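Local coordinates for breast cancer anti-estrogen resistance protein 1 (Mus musculus, PDB 5W93) that acts as a docking protein that coordinates tyrosine kinase-based signalling in cell adhesion and migration, here as its C-terminal domain in complex with the paxillin LD1 peptide, at residues L11-Y14 with L15-E19; D30-F33 with T34-T38; V79-Y82 with S83-S87. The protein carries 2 engineered substitutions. One frame throughout, in Å; residues are numbered along the deposited sequence.

Contact 1. Residues L11-Y14 with L15-E19; sequences LLFY and LEQAE. Engineered in segment 15-19: A18 (natural residue Cys).
Two torsions set Y14 and Q17 alongside each other: CG of Y14 is swung next to its own backbone N (chi1 -83°), while Q17, with an unusual chi1 of -105°, runs extended beyond CG. The side chains point the same way, and OE1 of Q17 arrives at the edge of the tyrosine ring, near its plane, 3.6 Å from CE1 of Y14. Ring and amide planes stand 83° apart, so the amide meets the ring without stacking on it. F13 turns its edge to one face of the Y14 ring, its CD2 3.6 Å above the plane and over the centre. All this lies on two turns of helix 5-37 of the Cas C-terminal four-helix bundle, where Y14 and Q17 also pack on I62 of helix 42-69 and L11 reaches L66. The backbone bonds are ordinary i to i+4 pairs: L15 N to L11 O and A18 N to Y14 O are both 2.8 Å, whereas E16 N to L12 O and Q17 N to F13 O are both longer, at 3.2 Å. A18 is engineered (Cys in nature), and its CB rests 3.3 Å from Y14 O.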
ATOM      1  N   LEU A  11      -8.541 -16.923  -6.108  1.00 28.78           N
ATOM      2  CA  LEU A  11      -9.026 -15.744  -5.408  1.00 25.38           C
ATOM      3  C   LEU A  11      -9.180 -16.012  -3.913  1.00 26.10           C
ATOM      4  O   LEU A  11      -8.794 -15.174  -3.104  1.00 25.67           O
ATOM      5  CB  LEU A  11     -10.352 -15.265  -6.007  1.00 28.75           C
ATOM      6  CG  LEU A  11     -10.260 -14.563  -7.366  1.00 24.49           C
ATOM      7  CD1 LEU A  11     -11.635 -14.371  -7.998  1.00 24.79           C
ATOM      8  CD2 LEU A  11      -9.561 -13.206  -7.215  1.00 31.65           C
ATOM      9  N   LEU A  12      -9.738 -17.169  -3.542  1.00 27.24           N
ATOM     10  CA  LEU A  12      -9.897 -17.495  -2.125  1.00 28.00           C
ATOM     11  C   LEU A  12      -8.544 -17.582  -1.437  1.00 31.54           C
ATOM     12  O   LEU A  12      -8.375 -17.083  -0.327  1.00 31.25           O
ATOM     13  CB  LEU A  12     -10.661 -18.812  -1.928  1.00 29.31           C
ATOM     14  CG  LEU A  12     -12.155 -18.768  -2.235  1.00 36.17           C
ATOM     15  CD1 LEU A  12     -12.754 -20.184  -2.174  1.00 36.87           C
ATOM     16  CD2 LEU A  12     -12.870 -17.820  -1.272  1.00 39.12           C
ATOM     17  N   PHE A  13      -7.583 -18.214  -2.103  1.00 28.77           N
ATOM     18  CA  PHE A  13      -6.232 -18.309  -1.577  1.00 27.37           C
ATOM     19  C   PHE A  13      -5.598 -16.913  -1.369  1.00 26.28           C
ATOM     20  O   PHE A  13      -5.068 -16.610  -0.298  1.00 26.55           O
ATOM     21  CB  PHE A  13      -5.357 -19.136  -2.518  1.00 27.36           C
ATOM     22  CG  PHE A  13      -3.953 -19.307  -2.026  1.00 28.66           C
ATOM     23  CD1 PHE A  13      -3.660 -20.261  -1.057  1.00 34.42           C
ATOM     24  CD2 PHE A  13      -2.926 -18.533  -2.535  1.00 26.24           C
ATOM     25  CE1 PHE A  13      -2.375 -20.424  -0.598  1.00 33.67           C
ATOM     26  CE2 PHE A  13      -1.634 -18.688  -2.075  1.00 30.71           C
ATOM     27  CZ  PHE A  13      -1.361 -19.636  -1.101  1.00 32.83           C
ATOM     28  N   TYR A  14      -5.637 -16.066  -2.386  1.00 25.37           N
ATOM     29  CA  TYR A  14      -4.959 -14.781  -2.232  1.00 25.89           C
ATOM     30  C   TYR A  14      -5.751 -13.792  -1.375  1.00 27.36           C
ATOM     31  O   TYR A  14      -5.163 -12.871  -0.807  1.00 26.60           O
ATOM     32  CB  TYR A  14      -4.598 -14.191  -3.598  1.00 24.82           C
ATOM     33  CG  TYR A  14      -3.304 -14.822  -4.060  1.00 28.65           C
ATOM     34  CD1 TYR A  14      -2.103 -14.502  -3.443  1.00 27.87           C
ATOM     35  CD2 TYR A  14      -3.291 -15.790  -5.049  1.00 24.85           C
ATOM     36  CE1 TYR A  14      -0.915 -15.103  -3.831  1.00 27.91           C
ATOM     37  CE2 TYR A  14      -2.105 -16.405  -5.441  1.00 27.29           C
ATOM     38  CZ  TYR A  14      -0.925 -16.058  -4.830  1.00 32.20           C
ATOM     39  OH  TYR A  14       0.253 -16.665  -5.229  1.00 31.79           O
ATOM     40  N   LEU A  15      -7.058 -14.013  -1.230  1.00 29.39           N
ATOM     41  CA  LEU A  15      -7.847 -13.271  -0.239  1.00 27.55           C
ATOM     42  C   LEU A  15      -7.289 -13.532   1.158  1.00 31.25           C
ATOM     43  O   LEU A  15      -7.111 -12.622   1.954  1.00 25.51           O
ATOM     44  CB  LEU A  15      -9.329 -13.666  -0.293  1.00 29.74           C
ATOM     45  CG  LEU A  15     -10.253 -13.060   0.773  1.00 34.66           C
ATOM     46  CD1 LEU A  15     -10.224 -11.522   0.711  1.00 28.54           C
ATOM     47  CD2 LEU A  15     -11.695 -13.563   0.620  1.00 29.29           C
ATOM     48  N   GLU A  16      -7.020 -14.800   1.451  1.00 33.55           N
ATOM     49  CA  GLU A  16      -6.440 -15.174   2.732  1.00 30.33           C
ATOM     50  C   GLU A  16      -5.074 -14.512   2.945  1.00 26.34           C
ATOM     51  O   GLU A  16      -4.784 -14.027   4.041  1.00 31.02           O
ATOM     52  CB  GLU A  16      -6.334 -16.704   2.830  1.00 31.33           C
ATOM     53  CG  GLU A  16      -5.523 -17.207   4.006  1.00 47.31           C
ATOM     54  CD  GLU A  16      -4.032 -17.248   3.709  1.00 59.80           C
ATOM     55  OE1 GLU A  16      -3.637 -17.879   2.696  1.00 68.22           O
ATOM     56  OE2 GLU A  16      -3.265 -16.623   4.477  1.00 55.39           O
ATOM     57  N   GLN A  17      -4.231 -14.518   1.915  1.00 30.50           N
ATOM     58  CA  GLN A  17      -2.919 -13.868   1.992  1.00 30.44           C
ATOM     59  C   GLN A  17      -3.045 -12.356   2.150  1.00 29.77           C
ATOM     60  O   GLN A  17      -2.290 -11.731   2.891  1.00 32.48           O
ATOM     61  CB  GLN A  17      -2.087 -14.168   0.749  1.00 32.92           C
ATOM     62  CG  GLN A  17      -0.979 -15.163   0.969  1.00 47.23           C
ATOM     63  CD  GLN A  17       0.162 -14.987  -0.010  1.00 48.18           C
ATOM     64  OE1 GLN A  17       0.276 -13.951  -0.686  1.00 42.20           O
ATOM     65  NE2 GLN A  17       1.020 -15.990  -0.092  1.00 44.98           N
ATOM     66  N   ALA A  18      -3.987 -11.772   1.426  1.00 23.79           N
ATOM     67  CA  ALA A  18      -4.248 -10.338   1.544  1.00 27.35           C
ATOM     68  C   ALA A  18      -4.656  -9.975   2.975  1.00 28.31           C
ATOM     69  O   ALA A  18      -4.200  -8.969   3.512  1.00 27.55           O
ATOM     70  CB  ALA A  18      -5.314  -9.917   0.562  1.00 24.31           C
ATOM     71  N   GLU A  19      -5.495 -10.807   3.596  1.00 31.14           N
ATOM     72  CA  GLU A  19      -5.998 -10.527   4.944  1.00 33.90           C
ATOM     73  C   GLU A  19      -4.853 -10.543   5.953  1.00 36.28           C
ATOM     74  O   GLU A  19      -4.742  -9.646   6.788  1.00 40.87           O
ATOM     75  CB  GLU A  19      -7.104 -11.529   5.337  1.00 31.01           C
ATOM     76  CG  GLU A  19      -8.446 -11.216   4.656  1.00 46.05           C
ATOM     77  CD  GLU A  19      -9.510 -12.297   4.845  1.00 64.75           C
ATOM     78  OE1 GLU A  19      -9.186 -13.383   5.369  1.00 74.73           O
ATOM     79  OE2 GLU A  19     -10.678 -12.057   4.462  1.00 66.82           O
TER

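Contact 2. Residues D30-F33 with T34-T38; sequences DAFF and TAVAT
The apolar part of this contact is the pair F32 and V36, one helical turn apart and pointing the same way. CG2 of V36 stands over one face of the F32 ring, 4.2 Å from the centroid and 23° off the ring normal, a CH-pi contact displaced toward the rim; its nearest ring atom is CZ of F32 at 3.9 Å. The valine torsion explains the choice of methyl: CG1 lies anti to the backbone N (chi1 174°), leaving CG2 beside that N and facing back along the helix to F32. The edge of the same ring receives CE1 of F33 in its plane. Outside the turn, F32 packs on V52 of helix 42-69 and on M113 and V117 of helix 107-135, and V36 on V114, which sets F32 in the interior of the four-helix bundle, with V36 nearer its margin.

The polar part follows the backbone. A35 N to A31 O (3.0 Å), V36 N to F32 O (3.1 Å) and A37 N to F33 O (2.9 Å) are regular helical bonds. At the end of helix 5-37, OG1 of T38 donates to T34 O at 2.9 Å, whereas T38 N reaches that oxygen only by a weak bond. T38 is the first residue to leave helical backbone angles, and its hydroxyl gives T34 O a second donor beside the weak backbone bond where the helix stops.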
ATOM      1  N   ASP A  30      -0.753   2.560  11.447  1.00 27.65           N
ATOM      2  CA  ASP A  30      -0.992   3.032  12.811  1.00 27.33           C
ATOM      3  C   ASP A  30       0.260   3.645  13.425  1.00 25.37           C
ATOM      4  O   ASP A  30       0.210   4.721  14.014  1.00 28.59           O
ATOM      5  CB  ASP A  30      -1.455   1.884  13.720  1.00 26.95           C
ATOM      6  CG  ASP A  30      -2.884   1.450  13.457  1.00 39.27           C
ATOM      7  OD1 ASP A  30      -3.619   2.165  12.744  1.00 37.59           O
ATOM      8  OD2 ASP A  30      -3.266   0.378  13.992  1.00 42.79           O
ATOM      9  N   ALA A  31       1.380   2.933  13.304  1.00 25.42           N
ATOM     10  CA  ALA A  31       2.640   3.385  13.867  1.00 29.60           C
ATOM     11  C   ALA A  31       3.065   4.683  13.187  1.00 28.51           C
ATOM     12  O   ALA A  31       3.572   5.597  13.842  1.00 26.09           O
ATOM     13  CB  ALA A  31       3.714   2.320  13.720  1.00 30.60           C
ATOM     14  N   PHE A  32       2.849   4.761  11.873  1.00 26.77           N
ATOM     15  CA  PHE A  32       3.165   5.969  11.124  1.00 23.55           C
ATOM     16  C   PHE A  32       2.330   7.156  11.628  1.00 30.06           C
ATOM     17  O   PHE A  32       2.874   8.226  11.890  1.00 29.07           O
ATOM     18  CB  PHE A  32       2.946   5.767   9.616  1.00 21.17           C
ATOM     19  CG  PHE A  32       3.055   7.047   8.818  1.00 23.65           C
ATOM     20  CD1 PHE A  32       4.290   7.497   8.364  1.00 27.47           C
ATOM     21  CD2 PHE A  32       1.928   7.797   8.534  1.00 25.80           C
ATOM     22  CE1 PHE A  32       4.385   8.688   7.641  1.00 31.29           C
ATOM     23  CE2 PHE A  32       2.025   8.980   7.818  1.00 30.22           C
ATOM     24  CZ  PHE A  32       3.251   9.420   7.377  1.00 25.82           C
ATOM     25  N   PHE A  33       1.019   6.969  11.772  1.00 27.99           N
ATOM     26  CA  PHE A  33       0.152   8.056  12.230  1.00 29.30           C
ATOM     27  C   PHE A  33       0.543   8.534  13.619  1.00 29.55           C
ATOM     28  O   PHE A  33       0.513   9.732  13.890  1.00 29.57           O
ATOM     29  CB  PHE A  33      -1.321   7.638  12.234  1.00 27.47           C
ATOM     30  CG  PHE A  33      -1.920   7.494  10.863  1.00 33.00           C
ATOM     31  CD1 PHE A  33      -1.451   8.248   9.799  1.00 27.07           C
ATOM     32  CD2 PHE A  33      -2.965   6.604  10.643  1.00 34.52           C
ATOM     33  CE1 PHE A  33      -2.006   8.114   8.529  1.00 26.38           C
ATOM     34  CE2 PHE A  33      -3.531   6.476   9.388  1.00 35.96           C
ATOM     35  CZ  PHE A  33      -3.049   7.227   8.326  1.00 36.75           C
ATOM     36  N   THR A  34       0.924   7.593  14.484  1.00 26.27           N
ATOM     37  CA  THR A  34       1.337   7.910  15.853  1.00 28.16           C
ATOM     38  C   THR A  34       2.623   8.741  15.881  1.00 27.20           C
ATOM     39  O   THR A  34       2.749   9.689  16.669  1.00 30.32           O
ATOM     40  CB  THR A  34       1.530   6.624  16.682  1.00 26.46           C
ATOM     41  OG1 THR A  34       0.243   6.064  16.977  1.00 29.61           O
ATOM     42  CG2 THR A  34       2.283   6.905  17.996  1.00 28.00           C
ATOM     43  N   ALA A  35       3.566   8.383  15.017  1.00 24.62           N
ATOM     44  CA  ALA A  35       4.796   9.149  14.830  1.00 30.60           C
ATOM     45  C   ALA A  35       4.499  10.589  14.443  1.00 30.01           C
ATOM     46  O   ALA A  35       5.117  11.516  14.964  1.00 29.49           O
ATOM     47  CB  ALA A  35       5.676   8.499  13.777  1.00 30.99           C
ATOM     48  N   VAL A  36       3.551  10.784  13.535  1.00 28.12           N
ATOM     49  CA  VAL A  36       3.225  12.134  13.105  1.00 23.60           C
ATOM     50  C   VAL A  36       2.458  12.881  14.200  1.00 28.61           C
ATOM     51  O   VAL A  36       2.677  14.077  14.413  1.00 35.44           O
ATOM     52  CB  VAL A  36       2.430  12.144  11.781  1.00 31.59           C
ATOM     53  CG1 VAL A  36       1.980  13.561  11.441  1.00 37.26           C
ATOM     54  CG2 VAL A  36       3.303  11.595  10.638  1.00 33.36           C
ATOM     55  N   ALA A  37       1.607  12.169  14.930  1.00 26.11           N
ATOM     56  CA  ALA A  37       0.774  12.795  15.953  1.00 30.15           C
ATOM     57  C   ALA A  37       1.569  13.177  17.209  1.00 26.83           C
ATOM     58  O   ALA A  37       1.090  13.953  18.028  1.00 33.37           O
ATOM     59  CB  ALA A  37      -0.393  11.871  16.327  1.00 30.47           C
ATOM     60  N   THR A  38       2.766  12.619  17.377  1.00 28.24           N
ATOM     61  CA  THR A  38       3.605  12.989  18.512  1.00 29.04           C
ATOM     62  C   THR A  38       4.785  13.827  18.023  1.00 32.45           C
ATOM     63  O   THR A  38       5.828  13.916  18.679  1.00 34.02           O
ATOM     64  CB  THR A  38       4.101  11.752  19.299  1.00 32.98           C
ATOM     65  OG1 THR A  38       4.784  10.854  18.417  1.00 26.97           O
ATOM     66  CG2 THR A  38       2.915  11.022  19.923  1.00 28.05           C
TER

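Contact 3. Residues V79-Y82 with S83-S87; sequences VTHY and SNLLS. Engineered in segment 83-87: S87 (natural residue Cys).
V79 O is gripped by two donors of one residue, S83: the backbone N at 2.8 Å, with an N-H...O angle of 166°, and the hydroxyl OG at 3.1 Å. The two use the oxygen differently, since the amide comes nearly along the C=O axis while OG sits above the carbonyl plane, 41° out of it and off the lone pairs. A first torsion of -64° puts OG beside its own backbone N, which is what turns the hydroxyl back to the preceding turn. The pattern recurs one turn on, where S83 O accepts from N and OG of S87, the latter at 2.9 Å, from opposite faces of its plane; S87 is an engineered residue (Cys in nature).

These serines lie on helix 73-102, one of the four long helices of the Cas C-terminal domain, a bundle related to the focal adhesion targeting (FAT) fold. S87 touches V60 of helix 42-69 and also packs against an apolar side chain of the bound peptide, so this turn adjoins the paxillin LD1 site.

On another flank the aromatic side chains meet. CD2 of H81 stands 3.6 Å above the Y82 ring plane, over its centre, and the imidazole in turn has CD2 of Y82 at its edge and in plane: an edge-to-face pair. L85 extends CD2 obliquely to both rings, 4.3 Å from CD1 of Y82. The tyrosine hydroxyl is bound to Q126 of helix 107-135. T80 and N84 run alongside each other, with CG2 of T80 near ND2 of N84 (3.9 Å), while OG1 of T80 bonds back to R76 O.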
ATOM      1  N   VAL A  79      -8.139  -6.389 -10.534  1.00 21.24           N
ATOM      2  CA  VAL A  79      -6.939  -6.528  -9.718  1.00 19.25           C
ATOM      3  C   VAL A  79      -5.810  -5.686 -10.313  1.00 22.23           C
ATOM      4  O   VAL A  79      -5.039  -5.068  -9.582  1.00 23.25           O
ATOM      5  CB  VAL A  79      -6.516  -8.017  -9.548  1.00 27.46           C
ATOM      6  CG1 VAL A  79      -7.639  -8.806  -8.874  1.00 22.83           C
ATOM      7  CG2 VAL A  79      -6.237  -8.637 -10.868  1.00 42.22           C
ATOM      8  N   THR A  80      -5.732  -5.604 -11.637  1.00 24.01           N
ATOM      9  CA  THR A  80      -4.729  -4.723 -12.246  1.00 24.83           C
ATOM     10  C   THR A  80      -5.001  -3.237 -11.902  1.00 26.49           C
ATOM     11  O   THR A  80      -4.072  -2.474 -11.642  1.00 24.76           O
ATOM     12  CB  THR A  80      -4.674  -4.921 -13.780  1.00 29.91           C
ATOM     13  OG1 THR A  80      -4.153  -6.226 -14.060  1.00 31.58           O
ATOM     14  CG2 THR A  80      -3.780  -3.876 -14.445  1.00 30.31           C
ATOM     15  N   HIS A  81      -6.268  -2.834 -11.876  1.00 30.93           N
ATOM     16  CA  HIS A  81      -6.616  -1.497 -11.386  1.00 28.73           C
ATOM     17  C   HIS A  81      -6.034  -1.227  -9.995  1.00 22.63           C
ATOM     18  O   HIS A  81      -5.353  -0.236  -9.781  1.00 24.10           O
ATOM     19  CB  HIS A  81      -8.138  -1.296 -11.320  1.00 30.80           C
ATOM     20  CG  HIS A  81      -8.533  -0.060 -10.570  1.00 30.69           C
ATOM     21  ND1 HIS A  81      -8.549   1.192 -11.150  1.00 30.98           N
ATOM     22  CD2 HIS A  81      -8.890   0.129  -9.274  1.00 35.07           C
ATOM     23  CE1 HIS A  81      -8.910   2.091 -10.255  1.00 32.63           C
ATOM     24  NE2 HIS A  81      -9.122   1.472  -9.104  1.00 33.91           N
ATOM     25  N   TYR A  82      -6.305  -2.117  -9.042  1.00 22.55           N
ATOM     26  CA  TYR A  82      -5.840  -1.887  -7.680  1.00 21.24           C
ATOM     27  C   TYR A  82      -4.326  -1.995  -7.584  1.00 24.89           C
ATOM     28  O   TYR A  82      -3.713  -1.227  -6.857  1.00 28.25           O
ATOM     29  CB  TYR A  82      -6.540  -2.838  -6.674  1.00 27.22           C
ATOM     30  CG  TYR A  82      -7.928  -2.317  -6.385  1.00 28.17           C
ATOM     31  CD1 TYR A  82      -8.107  -1.193  -5.572  1.00 25.55           C
ATOM     32  CD2 TYR A  82      -9.046  -2.876  -6.991  1.00 23.49           C
ATOM     33  CE1 TYR A  82      -9.364  -0.657  -5.352  1.00 25.47           C
ATOM     34  CE2 TYR A  82     -10.318  -2.339  -6.775  1.00 31.98           C
ATOM     35  CZ  TYR A  82     -10.465  -1.234  -5.950  1.00 26.64           C
ATOM     36  OH  TYR A  82     -11.711  -0.696  -5.725  1.00 30.34           O
ATOM     37  N   SER A  83      -3.709  -2.909  -8.326  1.00 23.02           N
ATOM     38  CA  SER A  83      -2.247  -2.944  -8.327  1.00 24.88           C
ATOM     39  C   SER A  83      -1.650  -1.618  -8.822  1.00 22.63           C
ATOM     40  O   SER A  83      -0.713  -1.095  -8.214  1.00 23.43           O
ATOM     41  CB  SER A  83      -1.722  -4.108  -9.187  1.00 30.13           C
ATOM     42  OG  SER A  83      -2.120  -5.362  -8.636  1.00 46.17           O
ATOM     43  N   ASN A  84      -2.178  -1.085  -9.924  1.00 21.96           N
ATOM     44  CA  ASN A  84      -1.738   0.218 -10.428  1.00 25.65           C
ATOM     45  C   ASN A  84      -2.018   1.373  -9.454  1.00 26.89           C
ATOM     46  O   ASN A  84      -1.168   2.225  -9.237  1.00 22.81           O
ATOM     47  CB  ASN A  84      -2.402   0.528 -11.763  1.00 22.55           C
ATOM     48  CG  ASN A  84      -1.755  -0.207 -12.938  1.00 26.39           C
ATOM     49  OD1 ASN A  84      -0.636  -0.720 -12.836  1.00 32.72           O
ATOM     50  ND2 ASN A  84      -2.457  -0.243 -14.062  1.00 23.26           N
ATOM     51  N   LEU A  85      -3.220   1.394  -8.887  1.00 27.67           N
ATOM     52  CA  LEU A  85      -3.599   2.432  -7.934  1.00 25.11           C
ATOM     53  C   LEU A  85      -2.683   2.419  -6.703  1.00 23.08           C
ATOM     54  O   LEU A  85      -2.139   3.465  -6.314  1.00 21.39           O
ATOM     55  CB  LEU A  85      -5.059   2.272  -7.508  1.00 25.51           C
ATOM     56  CG  LEU A  85      -5.509   3.270  -6.429  1.00 26.63           C
ATOM     57  CD1 LEU A  85      -5.482   4.704  -6.978  1.00 25.32           C
ATOM     58  CD2 LEU A  85      -6.877   2.909  -5.852  1.00 30.09           C
ATOM     59  N   LEU A  86      -2.492   1.242  -6.106  1.00 18.76           N
ATOM     60  CA  LEU A  86      -1.611   1.130  -4.942  1.00 21.51           C
ATOM     61  C   LEU A  86      -0.167   1.520  -5.303  1.00 21.15           C
ATOM     62  O   LEU A  86       0.516   2.168  -4.517  1.00 19.64           O
ATOM     63  CB  LEU A  86      -1.657  -0.293  -4.342  1.00 17.75           C
ATOM     64  CG  LEU A  86      -3.048  -0.755  -3.866  1.00 25.86           C
ATOM     65  CD1 LEU A  86      -3.048  -2.170  -3.283  1.00 29.68           C
ATOM     66  CD2 LEU A  86      -3.686   0.218  -2.886  1.00 22.83           C
ATOM     67  N   SER A  87       0.295   1.132  -6.487  1.00 20.39           N
ATOM     68  CA  SER A  87       1.647   1.504  -6.917  1.00 21.71           C
ATOM     69  C   SER A  87       1.791   3.015  -7.055  1.00 22.02           C
ATOM     70  O   SER A  87       2.811   3.590  -6.676  1.00 21.14           O
ATOM     71  CB  SER A  87       2.013   0.821  -8.236  1.00 21.87           C
ATOM     72  OG  SER A  87       2.129  -0.578  -8.038  1.00 27.34           O
TER

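Overall arrangement
From the N terminus, contact 1 and contact 2 follow each other along helix 5-37, their centres 28 Å apart, and contact 3 comes later on helix 73-102. Each joins adjoining segments of one helix, so none closes a loop, and the three stand in series without nesting or crossing. Contacts 1 and 3 come closest, about 5 Å between nearest atoms, without touching; contacts 2 and 3 lie on opposite sides of the chain's centre. What they share is neighbours: side chains from all three pack on helices 42-69 and 107-135, tying both carrier helices into the four-helix bundle. Contact 2 and most of contact 1, from F13 on, fall within the divergent helix-loop-helix region.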